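Local structure of Trypsin/chymotrypsin inhibitor (Alocasia macrorrhizos, 5YCZ) at residues 137-141 with 142-146. The protein inhibits trypsin and alpha-chymotrypsin as a Kunitz-type serine protease inhibitor with a beta-trefoil fold. Sequence-based numbering, arbitrary orientation.
Sequences PCSTG and VERPS
Around Ser-139, Val-142 and Ser-146 the chain bends back on itself in an irregular loop, turning at Gly-141 with a positive phi of 61° and then through an inverse gamma turn centred on Glu-143, where a weak bond of 3.0 Å runs from Arg-144 N to Val-142 O. The loop thus shows how a stretch without helix or strand can be organised by contacts between its own side chains. Val-142 sits in the middle and offers one methyl to each of two neighbours. Its CG1, set between the backbone N and the carbonyl carbon, meets CB of Ser-139 at 3.5 Å, while CG2 lies over the centre of one face of the Arg-144 guanidinium. A chi1 of 85° and a chain extended from CG to NE carry this guanidinium across Val-142 toward Ser-139. At its edge, near its plane, Ser-139 OG stands 3.5 Å from Arg-144 NH2. The two limbs of the turn draw together where CB of Ser-146 packs against the carbonyl O of Ser-139 at 3.4 Å; the CA atoms of these serines are 5.6 Å apart. A disulfide between Cys-138 and Cys-147 closes the turn just behind the two serines. Nearby Glu-61 forms a long, weak ion pair with Arg-144, which may partly offset the closeness of Lys-107. The loop lies at the surface between strands 131-135 and 153-159 of the beta-trefoil, away from the predicted reactive bond; Arg-115 NH1 donates to Pro-137 O, Asn-62 ND2, just after strand 55-60, donates to Gly-141 O, and Thr-140 N bonds to OG1 of Thr-73, just before strand 74-77.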
loop_
_atom_site.group_PDB
_atom_site.type_symbol
_atom_site.label_atom_id
_atom_site.label_comp_id
_atom_site.label_asym_id
_atom_site.label_seq_id
_atom_site.Cartn_x
_atom_site.Cartn_y
_atom_site.Cartn_z
ATOM N N PRO A 137 -10.700 -16.486 8.634
ATOM C CA PRO A 137 -9.437 -16.574 9.376
ATOM C C PRO A 137 -8.566 -17.753 8.996
ATOM O O PRO A 137 -7.352 -17.694 9.212
ATOM C CB PRO A 137 -9.905 -16.673 10.830
ATOM C CG PRO A 137 -11.170 -15.926 10.840
ATOM C CD PRO A 137 -11.836 -16.194 9.515
ATOM N N CYS A 138 -9.117 -18.808 8.417
ATOM C CA CYS A 138 -8.323 -19.982 8.075
ATOM C C CYS A 138 -7.968 -19.960 6.599
ATOM O O CYS A 138 -8.852 -19.832 5.747
ATOM C CB CYS A 138 -9.076 -21.266 8.413
ATOM S SG CYS A 138 -9.235 -21.520 10.173
ATOM N N SER A 139 -6.678 -20.106 6.299
ATOM C CA SER A 139 -6.253 -20.093 4.907
ATOM C C SER A 139 -6.983 -21.171 4.119
ATOM O O SER A 139 -7.439 -22.182 4.666
ATOM C CB SER A 139 -4.744 -20.292 4.788
ATOM O OG SER A 139 -4.035 -19.094 5.066
ATOM N N THR A 140 -7.109 -20.923 2.820
ATOM C CA THR A 140 -7.801 -21.836 1.928
ATOM C C THR A 140 -7.335 -21.568 0.506
ATOM O O THR A 140 -6.866 -20.472 0.182
ATOM C CB THR A 140 -9.313 -21.689 2.057
ATOM O OG1 THR A 140 -9.933 -22.861 1.523
ATOM C CG2 THR A 140 -9.794 -20.495 1.310
ATOM N N GLY A 141 -7.465 -22.588 -0.341
ATOM C CA GLY A 141 -6.769 -22.543 -1.613
ATOM C C GLY A 141 -5.267 -22.478 -1.467
ATOM O O GLY A 141 -4.579 -22.056 -2.399
ATOM N N VAL A 142 -4.733 -22.880 -0.315
ATOM C CA VAL A 142 -3.320 -22.737 0.000
ATOM C C VAL A 142 -2.756 -24.128 0.254
ATOM O O VAL A 142 -3.359 -24.935 0.978
ATOM C CB VAL A 142 -3.105 -21.797 1.208
ATOM C CG1 VAL A 142 -3.235 -22.527 2.551
ATOM C CG2 VAL A 142 -1.785 -21.079 1.108
ATOM N N GLU A 143 -1.636 -24.436 -0.387
ATOM C CA GLU A 143 -1.047 -25.766 -0.256
ATOM C C GLU A 143 -0.071 -25.763 0.922
ATOM O O GLU A 143 1.151 -25.854 0.782
ATOM C CB GLU A 143 -0.386 -26.195 -1.559
ATOM C CG GLU A 143 -0.523 -27.688 -1.848
ATOM C CD GLU A 143 0.653 -28.256 -2.640
ATOM O OE1 GLU A 143 1.691 -27.565 -2.759
ATOM O OE2 GLU A 143 0.543 -29.404 -3.131
ATOM N N ARG A 144 -0.650 -25.626 2.108
ATOM C CA ARG A 144 0.084 -25.785 3.355
ATOM C C ARG A 144 -0.934 -26.066 4.451
ATOM O O ARG A 144 -2.144 -25.888 4.245
ATOM C CB ARG A 144 0.930 -24.537 3.675
ATOM C CG ARG A 144 0.184 -23.421 4.407
ATOM C CD ARG A 144 0.896 -22.094 4.215
ATOM N NE ARG A 144 -0.015 -20.957 4.313
ATOM C CZ ARG A 144 0.122 -19.828 3.622
ATOM N NH1 ARG A 144 1.128 -19.681 2.764
ATOM N NH2 ARG A 144 -0.757 -18.848 3.787
ATOM N N PRO A 145 -0.489 -26.546 5.611
ATOM C CA PRO A 145 -1.437 -26.829 6.693
ATOM C C PRO A 145 -2.276 -25.604 7.043
ATOM O O PRO A 145 -1.761 -24.489 7.159
ATOM C CB PRO A 145 -0.526 -27.246 7.853
ATOM C CG PRO A 145 0.861 -26.774 7.455
ATOM C CD PRO A 145 0.881 -26.932 5.984
ATOM N N SER A 146 -3.584 -25.821 7.203
ATOM C CA SER A 146 -4.518 -24.744 7.498
ATOM C C SER A 146 -5.526 -25.203 8.540
ATOM O O SER A 146 -5.919 -26.373 8.555
ATOM C CB SER A 146 -5.244 -24.271 6.224
ATOM O OG SER A 146 -6.142 -25.251 5.725
#